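PDB 3ZY2: putative gdp-fucose protein o-fucosyltransferase 1 from Caenorhabditis elegans, which belongs to the GDP-fucose protein O-fucosyltransferase family of GT-B fold proteins and binds guanosine-5'-diphosphate. Local coordinates for residues K264-G276 with M292-I305. Residues are numbered along the deposited sequence; the frame is centred on the assembly and turned at random.
Sequences KQQILEQIVEKVG and MIDEINEALKPYEI
L268 is the main bump of helix 264-278. Its CD2 sits in a hollow on helix 293-300 made by the backbone of E295 and I296, the CB of A299 and the CG1 of I296. L268 CD2 lies 3.6 Å from E295 O and 3.7 Å from I296 CG1. M292, at the N-cap position of helix 293-300, fills a hollow between K264, I267 and L268. Its chain bends at the last torsion (chi3 67°), which turns CE in among these three residues. M292 CE is 3.9 Å from K264 CG, while M292 SD rests 4.0 Å from I267 CD1.

The two helices run in the same general direction, crossing at -48° with axes 9.9 Å apart. Both lie against the same parallel sheet, on strands 213-218 and 282-287, in a Rossmann-like domain, one half of the GT-B fold. I271 and I296 meet at about a right angle, CD1 to CD1, on the side that faces this sheet. I271 touches V216 there, and I296 touches V285.

Further along, V272 CG2 packs against A299, 3.7 Å from A299 O. The two methyls of V275 part company: V275 CG2 goes to L300 CD2, and V275 CG1 lies over one face of the Y303 ring in a CH-pi contact, 4.1 Å from its centroid. I305 CD1 meets V275 CG1 tip to tip at 3.8 Å. The hydroxyl end of Y303 reaches the backbone of G276.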
loop_
_atom_site.group_PDB
_atom_site.type_symbol
_atom_site.label_atom_id
_atom_site.label_comp_id
_atom_site.label_asym_id
_atom_site.label_seq_id
_atom_site.Cartn_x
_atom_site.Cartn_y
_atom_site.Cartn_z
ATOM N N LYS A 264 11.069 -35.381 -7.070
ATOM C CA LYS A 264 12.347 -35.984 -6.648
ATOM C C LYS A 264 13.048 -36.645 -7.833
ATOM O O LYS A 264 14.247 -36.473 -8.029
ATOM C CB LYS A 264 12.150 -36.984 -5.506
ATOM C CG LYS A 264 11.881 -36.325 -4.155
ATOM C CD LYS A 264 11.926 -37.325 -3.005
ATOM C CE LYS A 264 11.052 -36.839 -1.851
ATOM N NZ LYS A 264 10.482 -37.944 -1.014
ATOM N N GLN A 265 12.283 -37.389 -8.634
ATOM C CA GLN A 265 12.798 -38.039 -9.843
ATOM C C GLN A 265 13.481 -37.045 -10.793
ATOM O O GLN A 265 14.577 -37.318 -11.300
ATOM C CB GLN A 265 11.655 -38.766 -10.585
ATOM C CG GLN A 265 10.729 -39.621 -9.684
ATOM C CD GLN A 265 9.529 -38.849 -9.110
ATOM O OE1 GLN A 265 9.592 -38.289 -8.007
ATOM N NE2 GLN A 265 8.419 -38.845 -9.855
ATOM N N GLN A 266 12.831 -35.896 -11.011
ATOM C CA GLN A 266 13.310 -34.853 -11.916
ATOM C C GLN A 266 14.596 -34.221 -11.343
ATOM O O GLN A 266 15.548 -33.983 -12.077
ATOM C CB GLN A 266 12.214 -33.777 -12.156
ATOM C CG GLN A 266 11.073 -34.234 -13.127
ATOM C CD GLN A 266 9.754 -33.387 -13.112
ATOM O OE1 GLN A 266 9.501 -32.562 -12.226
ATOM N NE2 GLN A 266 8.900 -33.635 -14.109
ATOM N N ILE A 267 14.619 -33.986 -10.032
ATOM C CA ILE A 267 15.817 -33.447 -9.372
ATOM C C ILE A 267 17.013 -34.376 -9.587
ATOM O O ILE A 267 18.083 -33.933 -9.996
ATOM C CB ILE A 267 15.577 -33.223 -7.869
ATOM C CG1 ILE A 267 14.595 -32.062 -7.684
ATOM C CG2 ILE A 267 16.925 -32.932 -7.126
ATOM C CD1 ILE A 267 14.024 -31.923 -6.303
ATOM N N LEU A 268 16.797 -35.670 -9.356
ATOM C CA LEU A 268 17.870 -36.644 -9.483
ATOM C C LEU A 268 18.368 -36.740 -10.915
ATOM O O LEU A 268 19.574 -36.712 -11.162
ATOM C CB LEU A 268 17.425 -38.015 -8.946
ATOM C CG LEU A 268 17.140 -38.087 -7.439
ATOM C CD1 LEU A 268 16.499 -39.392 -7.080
ATOM C CD2 LEU A 268 18.397 -37.914 -6.636
ATOM N N GLU A 269 17.432 -36.845 -11.867
ATOM C CA GLU A 269 17.797 -36.950 -13.278
ATOM C C GLU A 269 18.631 -35.749 -13.708
ATOM O O GLU A 269 19.654 -35.905 -14.375
ATOM C CB GLU A 269 16.542 -37.052 -14.157
ATOM C CG GLU A 269 16.874 -37.069 -15.659
ATOM C CD GLU A 269 15.693 -37.390 -16.559
ATOM O OE1 GLU A 269 14.561 -37.566 -16.055
ATOM O OE2 GLU A 269 15.921 -37.454 -17.788
ATOM N N GLN A 270 18.209 -34.556 -13.299
ATOM C CA GLN A 270 18.884 -33.343 -13.736
ATOM C C GLN A 270 20.252 -33.142 -13.067
ATOM O O GLN A 270 21.200 -32.712 -13.720
ATOM C CB GLN A 270 17.955 -32.136 -13.581
ATOM C CG GLN A 270 16.799 -32.195 -14.582
ATOM C CD GLN A 270 15.665 -31.265 -14.253
ATOM O OE1 GLN A 270 14.520 -31.697 -14.045
ATOM N NE2 GLN A 270 15.951 -29.978 -14.248
ATOM N N ILE A 271 20.371 -33.495 -11.792
ATOM C CA ILE A 271 21.678 -33.456 -11.106
ATOM C C ILE A 271 22.672 -34.401 -11.781
ATOM O O ILE A 271 23.831 -34.051 -12.005
ATOM C CB ILE A 271 21.547 -33.827 -9.624
ATOM C CG1 ILE A 271 20.841 -32.689 -8.859
ATOM C CG2 ILE A 271 22.945 -34.105 -9.003
ATOM C CD1 ILE A 271 20.539 -32.994 -7.396
ATOM N N VAL A 272 22.224 -35.608 -12.105
ATOM C CA VAL A 272 23.091 -36.561 -12.756
ATOM C C VAL A 272 23.523 -36.047 -14.139
ATOM O O VAL A 272 24.683 -36.164 -14.503
ATOM C CB VAL A 272 22.389 -37.930 -12.901
ATOM C CG1 VAL A 272 23.150 -38.835 -13.861
ATOM C CG2 VAL A 272 22.253 -38.589 -11.543
ATOM N N GLU A 273 22.582 -35.455 -14.879
ATOM C CA GLU A 273 22.883 -34.873 -16.181
ATOM C C GLU A 273 23.955 -33.783 -16.066
ATOM O O GLU A 273 24.925 -33.760 -16.815
ATOM C CB GLU A 273 21.592 -34.316 -16.804
ATOM C CG GLU A 273 21.691 -34.093 -18.290
ATOM C CD GLU A 273 22.370 -32.791 -18.652
ATOM O OE1 GLU A 273 22.103 -31.764 -17.984
ATOM O OE2 GLU A 273 23.174 -32.799 -19.617
ATOM N N LYS A 274 23.788 -32.900 -15.092
ATOM C CA LYS A 274 24.724 -31.789 -14.931
ATOM C C LYS A 274 26.076 -32.272 -14.423
ATOM O O LYS A 274 27.103 -31.752 -14.830
ATOM C CB LYS A 274 24.151 -30.716 -14.008
ATOM C CG LYS A 274 22.856 -30.063 -14.528
ATOM C CD LYS A 274 23.085 -29.315 -15.816
ATOM C CE LYS A 274 21.790 -28.676 -16.335
ATOM N NZ LYS A 274 22.033 -28.012 -17.648
ATOM N N VAL A 275 26.085 -33.279 -13.545
ATOM C CA VAL A 275 27.349 -33.896 -13.123
ATOM C C VAL A 275 28.127 -34.424 -14.337
ATOM O O VAL A 275 29.325 -34.184 -14.489
ATOM C CB VAL A 275 27.100 -35.013 -12.089
ATOM C CG1 VAL A 275 28.290 -35.969 -11.977
ATOM C CG2 VAL A 275 26.821 -34.393 -10.733
ATOM N N GLY A 276 27.410 -35.149 -15.202
ATOM C CA GLY A 276 27.985 -35.647 -16.445
ATOM C C GLY A 276 28.484 -34.519 -17.345
ATOM O O GLY A 276 29.585 -34.612 -17.892
ATOM N N MET A 292 18.024 -34.370 0.485
ATOM C CA MET A 292 18.040 -35.533 -0.389
ATOM C C MET A 292 19.427 -36.167 -0.532
ATOM O O MET A 292 19.719 -36.734 -1.573
ATOM C CB MET A 292 17.505 -35.169 -1.783
ATOM C CG MET A 292 16.016 -34.832 -1.827
ATOM S SD MET A 292 15.514 -34.315 -3.482
ATOM C CE MET A 292 15.744 -35.860 -4.377
ATOM N N ILE A 293 20.259 -36.086 0.513
ATOM C CA ILE A 293 21.653 -36.557 0.429
ATOM C C ILE A 293 21.742 -38.036 0.083
ATOM O O ILE A 293 22.458 -38.410 -0.845
ATOM C CB ILE A 293 22.499 -36.229 1.711
ATOM C CG1 ILE A 293 22.619 -34.723 1.922
ATOM C CG2 ILE A 293 23.911 -36.847 1.652
ATOM C CD1 ILE A 293 23.334 -33.964 0.797
ATOM N N ASP A 294 21.013 -38.879 0.809
ATOM C CA ASP A 294 21.086 -40.312 0.524
ATOM C C ASP A 294 20.571 -40.637 -0.867
ATOM O O ASP A 294 21.190 -41.444 -1.582
ATOM C CB ASP A 294 20.349 -41.127 1.583
ATOM C CG ASP A 294 21.064 -41.127 2.926
ATOM O OD1 ASP A 294 22.227 -40.681 3.007
ATOM O OD2 ASP A 294 20.469 -41.602 3.914
ATOM N N GLU A 295 19.459 -40.004 -1.265
ATOM C CA GLU A 295 18.885 -40.241 -2.598
ATOM C C GLU A 295 19.836 -39.769 -3.708
ATOM O O GLU A 295 20.038 -40.461 -4.710
ATOM C CB GLU A 295 17.506 -39.574 -2.760
ATOM C CG GLU A 295 16.402 -40.111 -1.850
ATOM C CD GLU A 295 16.297 -39.378 -0.514
ATOM O OE1 GLU A 295 17.287 -38.768 -0.038
ATOM O OE2 GLU A 295 15.196 -39.419 0.075
ATOM N N ILE A 296 20.436 -38.592 -3.525
ATOM C CA ILE A 296 21.381 -38.103 -4.517
ATOM C C ILE A 296 22.619 -38.994 -4.569
ATOM O O ILE A 296 23.096 -39.320 -5.648
ATOM C CB ILE A 296 21.754 -36.626 -4.291
ATOM C CG1 ILE A 296 20.517 -35.755 -4.510
ATOM C CG2 ILE A 296 22.871 -36.180 -5.246
ATOM C CD1 ILE A 296 20.662 -34.362 -3.907
ATOM N N ASN A 297 23.122 -39.385 -3.398
ATOM C CA ASN A 297 24.269 -40.296 -3.343
ATOM C C ASN A 297 24.060 -41.609 -4.085
ATOM O O ASN A 297 24.963 -42.065 -4.784
ATOM C CB ASN A 297 24.713 -40.546 -1.898
ATOM C CG ASN A 297 25.552 -39.408 -1.364
ATOM O OD1 ASN A 297 26.002 -38.551 -2.135
ATOM N ND2 ASN A 297 25.771 -39.385 -0.054
ATOM N N GLU A 298 22.864 -42.193 -3.961
ATOM C CA GLU A 298 22.529 -43.405 -4.707
ATOM C C GLU A 298 22.610 -43.110 -6.204
ATOM O O GLU A 298 23.222 -43.864 -6.955
ATOM C CB GLU A 298 21.124 -43.907 -4.325
ATOM C CG GLU A 298 20.683 -45.206 -5.010
ATOM C CD GLU A 298 21.495 -46.429 -4.575
ATOM O OE1 GLU A 298 22.199 -46.360 -3.538
ATOM O OE2 GLU A 298 21.416 -47.467 -5.273
ATOM N N ALA A 299 22.023 -41.991 -6.624
ATOM C CA ALA A 299 21.997 -41.628 -8.035
ATOM C C ALA A 299 23.388 -41.334 -8.615
ATOM O O ALA A 299 23.626 -41.522 -9.818
ATOM C CB ALA A 299 21.032 -40.460 -8.271
ATOM N N LEU A 300 24.301 -40.888 -7.750
ATOM C CA LEU A 300 25.678 -40.550 -8.148
ATOM C C LEU A 300 26.681 -41.695 -8.081
ATOM O O LEU A 300 27.825 -41.530 -8.511
ATOM C CB LEU A 300 26.192 -39.407 -7.291
ATOM C CG LEU A 300 25.496 -38.077 -7.505
ATOM C CD1 LEU A 300 26.069 -37.020 -6.531
ATOM C CD2 LEU A 300 25.588 -37.626 -8.984
ATOM N N LYS A 301 26.259 -42.844 -7.552
ATOM C CA LYS A 301 27.136 -44.020 -7.465
ATOM C C LYS A 301 27.900 -44.349 -8.755
ATOM O O LYS A 301 29.101 -44.623 -8.679
ATOM C CB LYS A 301 26.372 -45.244 -6.939
ATOM C CG LYS A 301 26.172 -45.211 -5.439
ATOM C CD LYS A 301 25.677 -46.535 -4.890
ATOM C CE LYS A 301 25.439 -46.432 -3.383
ATOM N NZ LYS A 301 24.706 -47.635 -2.887
ATOM N N PRO A 302 27.227 -44.309 -9.934
ATOM C CA PRO A 302 27.961 -44.588 -11.184
ATOM C C PRO A 302 29.135 -43.642 -11.451
ATOM O O PRO A 302 30.056 -44.008 -12.193
ATOM C CB PRO A 302 26.899 -44.413 -12.265
ATOM C CG PRO A 302 25.610 -44.705 -11.579
ATOM C CD PRO A 302 25.791 -44.088 -10.208
ATOM N N TYR A 303 29.119 -42.458 -10.837
ATOM C CA TYR A 303 30.176 -41.479 -11.016
ATOM C C TYR A 303 31.182 -41.499 -9.873
ATOM O O TYR A 303 32.208 -40.833 -9.958
ATOM C CB TYR A 303 29.553 -40.085 -11.130
ATOM C CG TYR A 303 28.783 -39.900 -12.401
ATOM C CD1 TYR A 303 27.439 -40.244 -12.479
ATOM C CD2 TYR A 303 29.410 -39.418 -13.544
ATOM C CE1 TYR A 303 26.730 -40.107 -13.680
ATOM C CE2 TYR A 303 28.726 -39.278 -14.737
ATOM C CZ TYR A 303 27.396 -39.616 -14.800
ATOM O OH TYR A 303 26.726 -39.448 -15.992
ATOM N N GLU A 304 30.898 -42.285 -8.823
ATOM C CA GLU A 304 31.781 -42.411 -7.649
ATOM C C GLU A 304 32.088 -41.031 -7.069
ATOM O O GLU A 304 33.244 -40.685 -6.775
ATOM C CB GLU A 304 33.054 -43.193 -7.986
ATOM C CG GLU A 304 32.807 -44.649 -8.381
ATOM C CD GLU A 304 34.102 -45.461 -8.440
ATOM O OE1 GLU A 304 35.178 -44.884 -8.737
ATOM O OE2 GLU A 304 34.040 -46.675 -8.182
ATOM N N ILE A 305 31.036 -40.228 -6.929
ATOM C CA ILE A 305 31.131 -38.956 -6.220
ATOM C C ILE A 305 29.959 -38.850 -5.266
ATOM O O ILE A 305 29.028 -39.665 -5.356
ATOM C CB ILE A 305 31.160 -37.733 -7.185
ATOM C CG1 ILE A 305 29.847 -37.559 -7.931
ATOM C CG2 ILE A 305 32.331 -37.830 -8.147
ATOM C CD1 ILE A 305 29.684 -36.169 -8.466
#